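Local coordinates for protein nonsense-mediated mRNA decay factor SMG5 (PDB 2HWY) that takes part in nonsense-mediated mRNA decay, promoting dephosphorylation of UPF1, and carries a PIN domain although it has no RNase activity by itself, at residues P3-H15 with R27-L40. Numbering follows the deposited sequence.
Sequences PYLVPDTQALCHH and RFIVIIPRTVIDGL
One face of the F28 ring is covered by L5, whose CD1 sits 3.6 Å from the ring centroid and 22° off the ring normal, a CH-pi contact; the opposite face carries CB of its own neighbour R27. P3 O lies in the ring plane at the edge. Having CG anti to the carbonyl carbon (chi1 -57°) lays this ring beneath the L5 methyl, and L22 of helix 16-25 touches both side chains. An alanine in place of F28 would probably cost L5 CD1 its CH-pi partner and P3 CG its contact with ring atom CD2. The Y4 ring works on the other side of the sheet: I29 CG2 meets its edge, 3.5 Å from CD2, while I31 CG1 approaches the same CD2 obliquely. I29 O also lies in the plane of this ring, at its edge.

Strands 4-7 and 29-32, neighbours in the parallel sheet of the PIN domain, illustrate beta-alpha-beta crossover packing, with helices 9-14 and 16-25 forming the connection. I29 N donates to P3 O in a nearly straight bond (3.0 Å), L5 N to I29 O (3.1 Å), and a weak bond from I31 N reaches L5 O, while V6 bonds onward to strand 125-128.

Beyond the strands the two segments continue into helices 9-14 and 34-40, whose axes are 10.2 Å apart at 48°. V36 CG1 reaches between the helices to L12 CD1 at 3.6 Å and also touches T9 OG1. Nearer the strands, P7 CG meets I32 CD1 at about a right angle between the side chains; farther along, L40 CD2 lies 3.6 Å from C13 SG.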
loop_
_atom_site.group_PDB
_atom_site.type_symbol
_atom_site.label_atom_id
_atom_site.label_comp_id
_atom_site.label_asym_id
_atom_site.label_seq_id
_atom_site.Cartn_x
_atom_site.Cartn_y
_atom_site.Cartn_z
ATOM N N PRO A 3 -9.451 2.364 -10.156
ATOM C CA PRO A 3 -7.996 2.495 -10.013
ATOM C C PRO A 3 -7.488 1.905 -8.712
ATOM O O PRO A 3 -8.142 2.044 -7.684
ATOM C CB PRO A 3 -7.764 4.024 -10.042
ATOM C CG PRO A 3 -9.063 4.639 -9.638
ATOM C CD PRO A 3 -10.138 3.676 -10.113
ATOM N N TYR A 4 -6.323 1.259 -8.771
ATOM C CA TYR A 4 -5.773 0.521 -7.636
ATOM C C TYR A 4 -4.630 1.283 -7.029
ATOM O O TYR A 4 -3.772 1.769 -7.766
ATOM C CB TYR A 4 -5.225 -0.829 -8.089
ATOM C CG TYR A 4 -6.272 -1.797 -8.552
ATOM C CD1 TYR A 4 -6.227 -2.358 -9.809
ATOM C CD2 TYR A 4 -7.301 -2.160 -7.711
ATOM C CE1 TYR A 4 -7.202 -3.258 -10.221
ATOM C CE2 TYR A 4 -8.278 -3.052 -8.107
ATOM C CZ TYR A 4 -8.233 -3.593 -9.357
ATOM O OH TYR A 4 -9.223 -4.480 -9.708
ATOM N N LEU A 5 -4.608 1.385 -5.701
ATOM C CA LEU A 5 -3.405 1.801 -4.986
ATOM C C LEU A 5 -2.911 0.610 -4.193
ATOM O O LEU A 5 -3.729 -0.140 -3.630
ATOM C CB LEU A 5 -3.696 2.971 -4.057
ATOM C CG LEU A 5 -4.311 4.140 -4.834
ATOM C CD1 LEU A 5 -4.687 5.306 -3.889
ATOM C CD2 LEU A 5 -3.378 4.584 -5.943
ATOM N N VAL A 6 -1.592 0.394 -4.172
ATOM C CA VAL A 6 -1.059 -0.714 -3.379
ATOM C C VAL A 6 0.033 -0.277 -2.403
ATOM O O VAL A 6 1.171 -0.068 -2.790
ATOM C CB VAL A 6 -0.655 -1.948 -4.242
ATOM C CG1 VAL A 6 -1.630 -2.123 -5.387
ATOM C CG2 VAL A 6 0.757 -1.854 -4.757
ATOM N N PRO A 7 -0.341 -0.123 -1.122
ATOM C CA PRO A 7 0.553 0.190 -0.025
ATOM C C PRO A 7 1.741 -0.741 0.172
ATOM O O PRO A 7 1.628 -1.975 0.077
ATOM C CB PRO A 7 -0.358 0.083 1.194
ATOM C CG PRO A 7 -1.680 0.414 0.694
ATOM C CD PRO A 7 -1.739 -0.180 -0.663
ATOM N N ASP A 8 2.872 -0.098 0.445
ATOM C CA ASP A 8 4.105 -0.711 0.959
ATOM C C ASP A 8 3.829 -1.007 2.444
ATOM O O ASP A 8 2.842 -0.493 2.996
ATOM C CB ASP A 8 5.209 0.348 0.788
ATOM C CG ASP A 8 6.603 -0.151 1.070
ATOM O OD1 ASP A 8 6.832 -0.840 2.097
ATOM O OD2 ASP A 8 7.512 0.204 0.285
ATOM N N THR A 9 4.651 -1.841 3.083
ATOM C CA THR A 9 4.580 -2.028 4.538
ATOM C C THR A 9 4.911 -0.691 5.179
ATOM O O THR A 9 4.257 -0.238 6.123
ATOM C CB THR A 9 5.588 -3.114 5.082
ATOM O OG1 THR A 9 5.103 -4.429 4.794
ATOM C CG2 THR A 9 5.771 -2.998 6.591
ATOM N N GLN A 10 5.949 -0.063 4.660
ATOM C CA GLN A 10 6.403 1.192 5.213
ATOM C C GLN A 10 5.307 2.251 5.133
ATOM O O GLN A 10 5.152 3.046 6.063
ATOM C CB GLN A 10 7.650 1.673 4.480
ATOM C CG GLN A 10 8.907 1.642 5.288
ATOM C CD GLN A 10 10.039 2.358 4.556
ATOM O OE1 GLN A 10 10.777 3.164 5.143
ATOM N NE2 GLN A 10 10.166 2.085 3.254
ATOM N N ALA A 11 4.570 2.265 4.021
ATOM C CA ALA A 11 3.490 3.236 3.807
ATOM C C ALA A 11 2.403 3.071 4.849
ATOM O O ALA A 11 1.903 4.046 5.392
ATOM C CB ALA A 11 2.901 3.088 2.413
ATOM N N LEU A 12 2.040 1.823 5.122
ATOM C CA LEU A 12 1.028 1.518 6.120
ATOM C C LEU A 12 1.510 1.815 7.518
ATOM O O LEU A 12 0.750 2.305 8.339
ATOM C CB LEU A 12 0.622 0.049 6.036
ATOM C CG LEU A 12 -0.227 -0.232 4.807
ATOM C CD1 LEU A 12 -0.234 -1.714 4.512
ATOM C CD2 LEU A 12 -1.659 0.323 4.959
ATOM N N CYS A 13 2.769 1.488 7.788
ATOM C CA CYS A 13 3.338 1.644 9.137
ATOM C C CYS A 13 3.543 3.087 9.570
ATOM O O CYS A 13 3.436 3.379 10.749
ATOM C CB CYS A 13 4.663 0.886 9.259
ATOM S SG CYS A 13 4.402 -0.881 9.539
ATOM N N HIS A 14 3.820 3.966 8.608
ATOM C CA HIS A 14 4.236 5.332 8.862
ATOM C C HIS A 14 3.282 6.408 8.355
ATOM O O HIS A 14 3.444 7.572 8.708
ATOM C CB HIS A 14 5.571 5.562 8.195
ATOM C CG HIS A 14 6.675 4.740 8.773
ATOM N ND1 HIS A 14 7.562 4.031 7.993
ATOM C CD2 HIS A 14 7.030 4.507 10.060
ATOM C CE1 HIS A 14 8.428 3.409 8.775
ATOM N NE2 HIS A 14 8.122 3.677 10.034
ATOM N N HIS A 15 2.310 6.045 7.529
ATOM C CA HIS A 15 1.448 7.024 6.875
ATOM C C HIS A 15 0.038 6.464 6.747
ATOM O O HIS A 15 -0.622 6.610 5.720
ATOM C CB HIS A 15 1.999 7.396 5.499
ATOM C CG HIS A 15 3.406 7.908 5.533
ATOM N ND1 HIS A 15 4.501 7.105 5.278
ATOM C CD2 HIS A 15 3.901 9.138 5.800
ATOM C CE1 HIS A 15 5.606 7.822 5.378
ATOM N NE2 HIS A 15 5.269 9.056 5.701
ATOM N N ARG A 27 -12.543 6.627 -4.290
ATOM C CA ARG A 27 -12.025 6.890 -5.640
ATOM C C ARG A 27 -10.969 5.847 -6.007
ATOM O O ARG A 27 -10.524 5.786 -7.148
ATOM C CB ARG A 27 -11.399 8.296 -5.736
ATOM C CG ARG A 27 -12.138 9.403 -4.973
ATOM C CD ARG A 27 -13.096 10.210 -5.825
ATOM N NE ARG A 27 -12.462 11.389 -6.410
ATOM C CZ ARG A 27 -12.063 12.465 -5.725
ATOM N NH1 ARG A 27 -12.202 12.541 -4.397
ATOM N NH2 ARG A 27 -11.494 13.477 -6.377
ATOM N N PHE A 28 -10.559 5.042 -5.028
ATOM C CA PHE A 28 -9.609 3.963 -5.255
ATOM C C PHE A 28 -10.051 2.668 -4.575
ATOM O O PHE A 28 -10.832 2.677 -3.618
ATOM C CB PHE A 28 -8.236 4.370 -4.738
ATOM C CG PHE A 28 -7.722 5.629 -5.349
ATOM C CD1 PHE A 28 -7.728 6.826 -4.629
ATOM C CD2 PHE A 28 -7.245 5.641 -6.657
ATOM C CE1 PHE A 28 -7.246 8.020 -5.207
ATOM C CE2 PHE A 28 -6.769 6.841 -7.241
ATOM C CZ PHE A 28 -6.767 8.023 -6.507
ATOM N N ILE A 29 -9.548 1.562 -5.111
ATOM C CA ILE A 29 -9.567 0.261 -4.450
ATOM C C ILE A 29 -8.180 0.052 -3.876
ATOM O O ILE A 29 -7.199 0.112 -4.613
ATOM C CB ILE A 29 -9.851 -0.885 -5.461
ATOM C CG1 ILE A 29 -11.342 -0.981 -5.777
ATOM C CG2 ILE A 29 -9.351 -2.218 -4.926
ATOM C CD1 ILE A 29 -11.656 -1.949 -6.903
ATOM N N VAL A 30 -8.093 -0.209 -2.573
ATOM C CA VAL A 30 -6.803 -0.454 -1.936
ATOM C C VAL A 30 -6.531 -1.960 -1.826
ATOM O O VAL A 30 -7.101 -2.648 -0.976
ATOM C CB VAL A 30 -6.705 0.210 -0.557
ATOM C CG1 VAL A 30 -5.468 -0.284 0.166
ATOM C CG2 VAL A 30 -6.646 1.720 -0.681
ATOM N N ILE A 31 -5.664 -2.454 -2.707
ATOM C CA ILE A 31 -5.145 -3.811 -2.629
ATOM C C ILE A 31 -3.946 -3.837 -1.675
ATOM O O ILE A 31 -2.925 -3.210 -1.954
ATOM C CB ILE A 31 -4.715 -4.313 -4.019
ATOM C CG1 ILE A 31 -5.843 -4.099 -5.031
ATOM C CG2 ILE A 31 -4.341 -5.790 -3.971
ATOM C CD1 ILE A 31 -7.204 -4.680 -4.574
ATOM N N ILE A 32 -4.082 -4.547 -0.551
ATOM C CA ILE A 32 -2.974 -4.739 0.395
ATOM C C ILE A 32 -2.354 -6.091 0.063
ATOM O O ILE A 32 -2.977 -7.129 0.298
ATOM C CB ILE A 32 -3.433 -4.786 1.896
ATOM C CG1 ILE A 32 -4.366 -3.630 2.277
ATOM C CG2 ILE A 32 -2.228 -4.782 2.801
ATOM C CD1 ILE A 32 -3.740 -2.220 2.151
ATOM N N PRO A 33 -1.131 -6.111 -0.474
ATOM C CA PRO A 33 -0.576 -7.414 -0.885
ATOM C C PRO A 33 -0.303 -8.376 0.280
ATOM O O PRO A 33 0.080 -7.937 1.365
ATOM C CB PRO A 33 0.736 -7.045 -1.587
ATOM C CG PRO A 33 0.730 -5.563 -1.746
ATOM C CD PRO A 33 -0.200 -5.000 -0.722
ATOM N N ARG A 34 -0.502 -9.671 0.045
ATOM C CA ARG A 34 -0.238 -10.719 1.053
ATOM C C ARG A 34 1.115 -10.627 1.742
ATOM O O ARG A 34 1.243 -10.972 2.906
ATOM C CB ARG A 34 -0.344 -12.121 0.421
ATOM C CG ARG A 34 -0.095 -13.295 1.410
ATOM C CD ARG A 34 -1.254 -14.278 1.442
ATOM N NE ARG A 34 -2.481 -13.531 1.666
ATOM C CZ ARG A 34 -2.850 -13.023 2.835
ATOM N NH1 ARG A 34 -2.125 -13.225 3.930
ATOM N NH2 ARG A 34 -3.969 -12.319 2.913
ATOM N N THR A 35 2.127 -10.205 1.002
ATOM C CA THR A 35 3.474 -10.092 1.526
ATOM C C THR A 35 3.559 -8.932 2.515
ATOM O O THR A 35 4.379 -8.958 3.437
ATOM C CB THR A 35 4.494 -9.918 0.380
ATOM O OG1 THR A 35 5.813 -10.187 0.866
ATOM C CG2 THR A 35 4.434 -8.511 -0.241
ATOM N N VAL A 36 2.685 -7.937 2.322
ATOM C CA VAL A 36 2.578 -6.774 3.188
ATOM C C VAL A 36 1.779 -7.157 4.437
ATOM O O VAL A 36 2.248 -6.997 5.557
ATOM C CB VAL A 36 1.905 -5.584 2.437
ATOM C CG1 VAL A 36 1.824 -4.361 3.327
ATOM C CG2 VAL A 36 2.675 -5.253 1.176
ATOM N N ILE A 37 0.574 -7.669 4.231
ATOM C CA ILE A 37 -0.261 -8.175 5.313
ATOM C C ILE A 37 0.498 -9.151 6.247
ATOM O O ILE A 37 0.462 -9.026 7.480
ATOM C CB ILE A 37 -1.524 -8.823 4.695
ATOM C CG1 ILE A 37 -2.644 -7.795 4.597
ATOM C CG2 ILE A 37 -2.009 -10.029 5.473
ATOM C CD1 ILE A 37 -3.484 -7.669 5.842
ATOM N N ASP A 38 1.189 -10.121 5.663
ATOM C CA ASP A 38 1.989 -11.061 6.452
ATOM C C ASP A 38 3.208 -10.384 7.093
ATOM O O ASP A 38 3.600 -10.740 8.199
ATOM C CB ASP A 38 2.397 -12.275 5.598
ATOM C CG ASP A 38 1.200 -13.136 5.204
ATOM O OD1 ASP A 38 0.074 -12.856 5.709
ATOM O OD2 ASP A 38 1.379 -14.077 4.390
ATOM N N GLY A 39 3.794 -9.412 6.399
ATOM C CA GLY A 39 4.855 -8.587 6.963
ATOM C C GLY A 39 4.386 -7.839 8.199
ATOM O O GLY A 39 5.130 -7.700 9.181
ATOM N N LEU A 40 3.141 -7.376 8.173
ATOM C CA LEU A 40 2.611 -6.613 9.296
ATOM C C LEU A 40 2.287 -7.516 10.498
ATOM O O LEU A 40 2.562 -7.122 11.634
ATOM C CB LEU A 40 1.393 -5.793 8.877
ATOM C CG LEU A 40 1.637 -4.794 7.745
ATOM C CD1 LEU A 40 0.345 -4.233 7.255
ATOM C CD2 LEU A 40 2.539 -3.672 8.173
#